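Beta-glucuronidase (Dictyoglomus thermophilum, PDB 6XXW) probably hydrolyses beta-D-glucuronides as a glycoside hydrolase of family 2, releasing glucuronic acid from its conjugates. Local coordinates at residues L211-I216 and S242-V247; Y259-E264 and I280-V285. One frame throughout, in Å; residues are numbered along the deposited sequence.

Contact 1. Residues L211-I216 and S242-V247; sequences LVKYSI and SGVLEV
The ring of Y214 lies over the backbone of G243, its partner in a hydrogen-bonded pair of two antiparallel strands, 211-216 and 242-247. G243 CA sits 4.2 Å from the centroid of the Y214 ring, a CH-pi contact over the face, and G243 N stands 3.6 Å above the ring plane. With chi1 of Y214 at 73°, its CG sits between the backbone N and the carbonyl carbon, and the ring reaches across to the neighbouring strand. Glycine suits this position twice over: a CB would press against Y214 OH, and the backbone angles of G243 would jam it against the preceding carbonyl. Beyond the ring, Y214 OH hydrogen-bonds to G240 and N238. An alanine in place of Y214 would remove the ring, and the backbone of G243 would probably lose its cover while G240 O and N238 ND2 lost their hydroxyl partner.

L245 lies on the same side of the sheet as Y214, its CD1 approaching the ring obliquely, 4.0 Å from Y214 CD2, and pairs with V212. The two exchange backbone bonds, V212 N to L245 O (2.8 Å) and L245 N to V212 O. On the other side of the sheet, K213 CG runs beside V244 CG1 at 3.7 Å, and the extended lysine ends in a salt bridge with E204. The chemistry is thus two-sided: a buried, apolar face of V212, Y214 and L245, on which Y214 and L245 pack against V225 of strand 223-228, and a more polar one of K213, S215, S242 and E246, largely exposed.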
ATOM      1  N   LEU A 211       8.625   4.951 -53.625  1.00 26.81           N
ATOM      2  CA  LEU A 211      10.042   4.992 -53.947  1.00 26.81           C
ATOM      3  C   LEU A 211      10.843   4.993 -52.661  1.00 27.86           C
ATOM      4  O   LEU A 211      10.505   5.702 -51.708  1.00 24.74           O
ATOM      5  CB  LEU A 211      10.393   6.224 -54.774  1.00 25.66           C
ATOM      6  CG  LEU A 211       9.414   6.477 -55.910  1.00 28.83           C
ATOM      7  CD1 LEU A 211       9.388   7.958 -56.202  1.00 42.20           C
ATOM      8  CD2 LEU A 211       9.839   5.667 -57.122  1.00 29.94           C
ATOM      9  N   VAL A 212      11.881   4.180 -52.628  1.00 25.24           N
ATOM     10  CA  VAL A 212      12.848   4.192 -51.550  1.00 24.09           C
ATOM     11  C   VAL A 212      14.131   4.720 -52.162  1.00 26.20           C
ATOM     12  O   VAL A 212      14.788   4.015 -52.940  1.00 25.98           O
ATOM     13  CB  VAL A 212      13.039   2.797 -50.937  1.00 28.27           C
ATOM     14  CG1 VAL A 212      14.139   2.828 -49.906  1.00 25.66           C
ATOM     15  CG2 VAL A 212      11.731   2.302 -50.320  1.00 23.73           C
ATOM     16  N   LYS A 213      14.470   5.970 -51.853  1.00 22.84           N
ATOM     17  CA  LYS A 213      15.684   6.586 -52.375  1.00 24.55           C
ATOM     18  C   LYS A 213      16.818   6.409 -51.379  1.00 25.76           C
ATOM     19  O   LYS A 213      16.620   6.534 -50.170  1.00 25.73           O
ATOM     20  CB  LYS A 213      15.460   8.070 -52.662  1.00 23.81           C
ATOM     21  CG  LYS A 213      14.373   8.341 -53.688  1.00 27.11           C
ATOM     22  CD  LYS A 213      14.066   9.836 -53.768  1.00 37.56           C
ATOM     23  CE  LYS A 213      13.332  10.197 -55.047  1.00 48.58           C
ATOM     24  NZ  LYS A 213      13.338  11.671 -55.294  1.00 50.46           N
ATOM     25  N   TYR A 214      18.007   6.095 -51.880  1.00 20.77           N
ATOM     26  CA  TYR A 214      19.083   5.751 -50.967  1.00 21.90           C
ATOM     27  C   TYR A 214      20.403   6.320 -51.458  1.00 24.71           C
ATOM     28  O   TYR A 214      20.609   6.540 -52.655  1.00 21.80           O
ATOM     29  CB  TYR A 214      19.202   4.230 -50.764  1.00 19.60           C
ATOM     30  CG  TYR A 214      19.780   3.485 -51.956  1.00 22.67           C
ATOM     31  CD1 TYR A 214      21.162   3.324 -52.107  1.00 21.52           C
ATOM     32  CD2 TYR A 214      18.944   2.952 -52.935  1.00 23.44           C
ATOM     33  CE1 TYR A 214      21.697   2.640 -53.219  1.00 22.69           C
ATOM     34  CE2 TYR A 214      19.467   2.278 -54.046  1.00 22.84           C
ATOM     35  CZ  TYR A 214      20.841   2.132 -54.178  1.00 22.88           C
ATOM     36  OH  TYR A 214      21.360   1.465 -55.268  1.00 25.54           O
ATOM     37  N   SER A 215      21.291   6.543 -50.499  1.00 17.23           N
ATOM     38  CA  SER A 215      22.684   6.892 -50.720  1.00 18.70           C
ATOM     39  C   SER A 215      23.512   6.157 -49.684  1.00 26.44           C
ATOM     40  O   SER A 215      23.104   6.051 -48.525  1.00 21.77           O
ATOM     41  CB  SER A 215      22.891   8.412 -50.600  1.00 24.56           C
ATOM     42  OG  SER A 215      23.995   8.801 -51.387  1.00 37.54           O
ATOM     43  N   ILE A 216      24.660   5.637 -50.102  1.00 21.57           N
ATOM     44  CA  ILE A 216      25.522   4.841 -49.239  1.00 22.25           C
ATOM     45  C   ILE A 216      26.837   5.580 -49.045  1.00 24.43           C
ATOM     46  O   ILE A 216      27.379   6.157 -49.995  1.00 21.03           O
ATOM     47  CB  ILE A 216      25.772   3.433 -49.826  1.00 21.19           C
ATOM     48  CG1 ILE A 216      24.469   2.646 -49.902  1.00 21.07           C
ATOM     49  CG2 ILE A 216      26.781   2.661 -48.979  1.00 22.48           C
ATOM     50  CD1 ILE A 216      24.496   1.509 -50.924  1.00 23.28           C
ATOM     51  N   SER A 242      24.238   5.160 -55.049  1.00 22.61           N
ATOM     52  CA  SER A 242      23.007   5.906 -54.824  1.00 24.91           C
ATOM     53  C   SER A 242      21.968   5.405 -55.819  1.00 29.95           C
ATOM     54  O   SER A 242      22.307   4.848 -56.866  1.00 31.49           O
ATOM     55  CB  SER A 242      23.218   7.425 -54.990  1.00 31.63           C
ATOM     56  OG  SER A 242      23.485   7.748 -56.345  1.00 43.89           O
ATOM     57  N   GLY A 243      20.693   5.588 -55.493  1.00 27.95           N
ATOM     58  CA  GLY A 243      19.666   5.210 -56.439  1.00 29.13           C
ATOM     59  C   GLY A 243      18.280   5.232 -55.830  1.00 30.55           C
ATOM     60  O   GLY A 243      18.068   5.717 -54.715  1.00 27.26           O
ATOM     61  N   VAL A 244      17.337   4.712 -56.608  1.00 27.68           N
ATOM     62  CA  VAL A 244      15.930   4.693 -56.235  1.00 34.92           C
ATOM     63  C   VAL A 244      15.415   3.273 -56.429  1.00 30.84           C
ATOM     64  O   VAL A 244      15.752   2.614 -57.417  1.00 36.80           O
ATOM     65  CB  VAL A 244      15.101   5.706 -57.056  1.00 36.69           C
ATOM     66  CG1 VAL A 244      15.643   7.116 -56.888  1.00 33.94           C
ATOM     67  CG2 VAL A 244      15.100   5.338 -58.535  1.00 50.05           C
ATOM     68  N   LEU A 245      14.649   2.787 -55.464  1.00 26.75           N
ATOM     69  CA  LEU A 245      13.991   1.490 -55.547  1.00 28.94           C
ATOM     70  C   LEU A 245      12.495   1.725 -55.672  1.00 30.75           C
ATOM     71  O   LEU A 245      11.909   2.427 -54.840  1.00 32.30           O
ATOM     72  CB  LEU A 245      14.303   0.640 -54.314  1.00 27.70           C
ATOM     73  CG  LEU A 245      15.789   0.356 -54.053  1.00 32.16           C
ATOM     74  CD1 LEU A 245      16.062   0.178 -52.552  1.00 28.24           C
ATOM     75  CD2 LEU A 245      16.248  -0.877 -54.838  1.00 31.29           C
ATOM     76  N   GLU A 246      11.878   1.159 -56.706  1.00 28.29           N
ATOM     77  CA  GLU A 246      10.444   1.318 -56.916  1.00 29.77           C
ATOM     78  C   GLU A 246       9.697   0.119 -56.356  1.00 29.42           C
ATOM     79  O   GLU A 246      10.007  -1.027 -56.698  1.00 27.24           O
ATOM     80  CB  GLU A 246      10.087   1.482 -58.390  1.00 27.84           C
ATOM     81  CG  GLU A 246       8.644   1.945 -58.565  1.00 34.48           C
ATOM     82  CD  GLU A 246       8.187   1.940 -60.003  1.00 36.91           C
ATOM     83  OE1 GLU A 246       9.036   1.697 -60.883  1.00 40.81           O
ATOM     84  OE2 GLU A 246       6.979   2.177 -60.247  1.00 37.59           O
ATOM     85  N   VAL A 247       8.692   0.388 -55.530  1.00 25.96           N
ATOM     86  CA  VAL A 247       7.854  -0.659 -54.956  1.00 23.46           C
ATOM     87  C   VAL A 247       6.445  -0.465 -55.498  1.00 25.17           C
ATOM     88  O   VAL A 247       5.756   0.495 -55.129  1.00 27.12           O
ATOM     89  CB  VAL A 247       7.873  -0.641 -53.419  1.00 26.14           C
ATOM     90  CG1 VAL A 247       6.984  -1.734 -52.854  1.00 21.91           C
ATOM     91  CG2 VAL A 247       9.284  -0.850 -52.927  1.00 24.51           C
TER

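Contact 2. Residues Y259-E264 and I280-V285; sequences YLYNLE and IGIRTV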
ATOM      1  N   TYR A 259       4.017  -2.270 -41.361  1.00 23.02           N
ATOM      2  CA  TYR A 259       4.659  -3.104 -42.369  1.00 25.27           C
ATOM      3  C   TYR A 259       6.106  -2.664 -42.590  1.00 23.15           C
ATOM      4  O   TYR A 259       6.374  -1.480 -42.825  1.00 20.74           O
ATOM      5  CB  TYR A 259       3.877  -3.058 -43.677  1.00 24.75           C
ATOM      6  CG  TYR A 259       4.273  -4.184 -44.611  1.00 23.74           C
ATOM      7  CD1 TYR A 259       5.394  -4.075 -45.427  1.00 22.79           C
ATOM      8  CD2 TYR A 259       3.539  -5.357 -44.656  1.00 29.11           C
ATOM      9  CE1 TYR A 259       5.763  -5.096 -46.270  1.00 25.14           C
ATOM     10  CE2 TYR A 259       3.902  -6.384 -45.494  1.00 33.71           C
ATOM     11  CZ  TYR A 259       5.009  -6.252 -46.298  1.00 31.92           C
ATOM     12  OH  TYR A 259       5.367  -7.280 -47.130  1.00 30.38           O
ATOM     13  N   LEU A 260       7.039  -3.620 -42.510  1.00 19.65           N
ATOM     14  CA  LEU A 260       8.459  -3.356 -42.730  1.00 21.90           C
ATOM     15  C   LEU A 260       8.982  -4.154 -43.921  1.00 25.64           C
ATOM     16  O   LEU A 260       8.706  -5.348 -44.047  1.00 23.55           O
ATOM     17  CB  LEU A 260       9.281  -3.696 -41.478  1.00 19.85           C
ATOM     18  CG  LEU A 260       8.999  -2.834 -40.239  1.00 23.70           C
ATOM     19  CD1 LEU A 260       9.684  -3.411 -38.999  1.00 24.01           C
ATOM     20  CD2 LEU A 260       9.428  -1.374 -40.474  1.00 19.74           C
ATOM     21  N   TYR A 261       9.739  -3.491 -44.785  1.00 23.76           N
ATOM     22  CA  TYR A 261      10.525  -4.122 -45.836  1.00 21.28           C
ATOM     23  C   TYR A 261      11.963  -4.242 -45.348  1.00 21.47           C
ATOM     24  O   TYR A 261      12.425  -3.427 -44.546  1.00 24.12           O
ATOM     25  CB  TYR A 261      10.491  -3.288 -47.126  1.00 19.63           C
ATOM     26  CG  TYR A 261       9.147  -3.217 -47.815  1.00 22.44           C
ATOM     27  CD1 TYR A 261       8.163  -2.340 -47.376  1.00 21.70           C
ATOM     28  CD2 TYR A 261       8.861  -4.030 -48.908  1.00 23.02           C
ATOM     29  CE1 TYR A 261       6.924  -2.273 -48.001  1.00 20.23           C
ATOM     30  CE2 TYR A 261       7.630  -3.970 -49.542  1.00 21.14           C
ATOM     31  CZ  TYR A 261       6.665  -3.083 -49.083  1.00 22.17           C
ATOM     32  OH  TYR A 261       5.439  -3.011 -49.708  1.00 28.36           O
ATOM     33  N   ASN A 262      12.681  -5.248 -45.835  1.00 22.06           N
ATOM     34  CA  ASN A 262      14.071  -5.435 -45.437  1.00 19.61           C
ATOM     35  C   ASN A 262      14.979  -4.951 -46.560  1.00 23.69           C
ATOM     36  O   ASN A 262      14.903  -5.452 -47.685  1.00 24.31           O
ATOM     37  CB  ASN A 262      14.389  -6.888 -45.096  1.00 23.65           C
ATOM     38  CG  ASN A 262      15.753  -7.037 -44.453  1.00 29.46           C
ATOM     39  OD1 ASN A 262      16.743  -7.374 -45.122  1.00 31.15           O
ATOM     40  ND2 ASN A 262      15.825  -6.757 -43.153  1.00 27.35           N
ATOM     41  N   LEU A 263      15.816  -3.974 -46.247  1.00 20.11           N
ATOM     42  CA  LEU A 263      16.766  -3.419 -47.195  1.00 21.64           C
ATOM     43  C   LEU A 263      18.094  -4.136 -47.012  1.00 25.04           C
ATOM     44  O   LEU A 263      18.650  -4.137 -45.909  1.00 22.00           O
ATOM     45  CB  LEU A 263      16.927  -1.921 -46.966  1.00 21.33           C
ATOM     46  CG  LEU A 263      17.867  -1.175 -47.904  1.00 25.16           C
ATOM     47  CD1 LEU A 263      17.272  -1.114 -49.287  1.00 22.52           C
ATOM     48  CD2 LEU A 263      18.104   0.236 -47.356  1.00 23.40           C
ATOM     49  N   GLU A 264      18.598  -4.747 -48.083  1.00 22.60           N
ATOM     50  CA  GLU A 264      19.893  -5.414 -48.066  1.00 23.40           C
ATOM     51  C   GLU A 264      20.881  -4.671 -48.957  1.00 23.00           C
ATOM     52  O   GLU A 264      20.609  -4.444 -50.142  1.00 26.90           O
ATOM     53  CB  GLU A 264      19.771  -6.870 -48.521  1.00 24.58           C
ATOM     54  CG  GLU A 264      21.105  -7.609 -48.524  1.00 28.41           C
ATOM     55  CD  GLU A 264      21.021  -8.970 -49.208  1.00 34.52           C
ATOM     56  OE1 GLU A 264      20.266  -9.840 -48.726  1.00 36.83           O
ATOM     57  OE2 GLU A 264      21.716  -9.163 -50.227  1.00 44.01           O
ATOM     58  N   ILE A 280      13.081  -1.356 -42.935  1.00 18.01           N
ATOM     59  CA  ILE A 280      12.656   0.027 -43.101  1.00 19.35           C
ATOM     60  C   ILE A 280      11.150   0.032 -43.319  1.00 20.90           C
ATOM     61  O   ILE A 280      10.547  -0.988 -43.640  1.00 23.82           O
ATOM     62  CB  ILE A 280      13.368   0.735 -44.276  1.00 23.22           C
ATOM     63  CG1 ILE A 280      13.071   0.004 -45.590  1.00 22.57           C
ATOM     64  CG2 ILE A 280      14.878   0.839 -44.028  1.00 23.88           C
ATOM     65  CD1 ILE A 280      13.549   0.760 -46.806  1.00 24.26           C
ATOM     66  N   GLY A 281      10.554   1.199 -43.153  1.00 18.43           N
ATOM     67  CA  GLY A 281       9.125   1.364 -43.375  1.00 20.90           C
ATOM     68  C   GLY A 281       8.866   2.491 -44.352  1.00 23.96           C
ATOM     69  O   GLY A 281       9.570   3.501 -44.355  1.00 27.06           O
ATOM     70  N   ILE A 282       7.857   2.303 -45.190  1.00 23.28           N
ATOM     71  CA  ILE A 282       7.496   3.277 -46.213  1.00 22.63           C
ATOM     72  C   ILE A 282       6.366   4.143 -45.659  1.00 21.25           C
ATOM     73  O   ILE A 282       5.228   3.683 -45.515  1.00 23.06           O
ATOM     74  CB  ILE A 282       7.084   2.588 -47.523  1.00 24.54           C
ATOM     75  CG1 ILE A 282       8.274   1.849 -48.147  1.00 26.20           C
ATOM     76  CG2 ILE A 282       6.508   3.607 -48.505  1.00 19.36           C
ATOM     77  CD1 ILE A 282       7.873   0.925 -49.302  1.00 22.12           C
ATOM     78  N   ARG A 283       6.673   5.402 -45.340  1.00 18.91           N
ATOM     79  CA  ARG A 283       5.649   6.336 -44.891  1.00 20.86           C
ATOM     80  C   ARG A 283       6.124   7.765 -45.119  1.00 20.09           C
ATOM     81  O   ARG A 283       7.326   8.039 -45.159  1.00 23.60           O
ATOM     82  CB  ARG A 283       5.299   6.134 -43.411  1.00 22.11           C
ATOM     83  CG  ARG A 283       5.964   7.138 -42.455  1.00 23.29           C
ATOM     84  CD  ARG A 283       7.310   6.612 -42.048  1.00 27.42           C
ATOM     85  NE  ARG A 283       8.047   7.473 -41.112  1.00 20.50           N
ATOM     86  CZ  ARG A 283       8.774   8.532 -41.465  1.00 24.78           C
ATOM     87  NH1 ARG A 283       8.835   8.914 -42.739  1.00 20.51           N
ATOM     88  NH2 ARG A 283       9.453   9.205 -40.543  1.00 20.08           N
ATOM     89  N   THR A 284       5.160   8.677 -45.238  1.00 20.34           N
ATOM     90  CA  THR A 284       5.445  10.103 -45.311  1.00 22.79           C
ATOM     91  C   THR A 284       4.869  10.802 -44.091  1.00 21.77           C
ATOM     92  O   THR A 284       3.876  10.352 -43.507  1.00 25.38           O
ATOM     93  CB  THR A 284       4.861  10.752 -46.573  1.00 24.45           C
ATOM     94  OG1 THR A 284       3.436  10.603 -46.563  1.00 24.55           O
ATOM     95  CG2 THR A 284       5.438  10.098 -47.825  1.00 28.43           C
ATOM     96  N   VAL A 285       5.490  11.916 -43.721  1.00 23.35           N
ATOM     97  CA  VAL A 285       4.991  12.754 -42.638  1.00 24.20           C
ATOM     98  C   VAL A 285       5.046  14.210 -43.087  1.00 22.72           C
ATOM     99  O   VAL A 285       6.035  14.652 -43.684  1.00 24.72           O
ATOM    100  CB  VAL A 285       5.772  12.512 -41.326  1.00 22.78           C
ATOM    101  CG1 VAL A 285       7.259  12.716 -41.527  1.00 28.27           C
ATOM    102  CG2 VAL A 285       5.257  13.430 -40.226  1.00 28.16           C
TER
HETATM  103  O   HOH W   1       6.359  -0.223 -45.205  1.00 20.99           O
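Y259 reaches 280-285 through its backbone and a water: water 1 donates to Y259 O at 2.7 Å and accepts from I282 N at 2.9 Å, bridging the two segments where direct pairing has ended. L260 follows with CD2 folded over the peptide of I280, 3.4 Å from I280 O, while its CA makes a CA-H...O contact with the same oxygen. Y261 forms an antiparallel hydrogen-bonded pair with I280. I280 N gives a bond of 2.7 Å to Y261 O, and Y261 N returns one to I280 O, bent to 143° at the hydrogen. Having CG anti to its carbonyl carbon (chi1 -67°), Y261 carries its ring to I282, whose CD1 comes obliquely to CE1 of that ring at 3.6 Å. CE1 of the Y259 ring lies over one face of the Y261 ring, near its rim, and Y261 OH bonds to the backbone N of K251. L263 closes the series, its CB 4.3 Å from I280 CD1. The pairing thus ends strand 273-280 against strand 257-268, with I280 beside L227 of its own sheet and meeting V201 (strand 198-206) and V212 (strand 209-217) of the other, before the chain leaves toward strand 285-288.

In the fold
In sequence the whole of contact 1 precedes contact 2, and their centres lie 12 Å apart within the middle family 2 region. They belong to different antiparallel sheets: contact 1 to that of strands 198-206, 209-217 and 242-248, contact 2 to the one holding 223-228, 257-268 and 273-280, at the point where I280 ends its strand. The two sheets pack face to face, as in the immunoglobulin-like beta-sandwich of this family. L245 CD1 meets L263 CD1 at 3.7 Å, and V212 CG1 meets I280 CD1 at 3.8 Å, so both contacts feed one apolar core. Segment 280-285 then carries the chain from the sandwich to the TIM-barrel region, where R283 hydrogen-bonds to the carbonyls of P406 and V408.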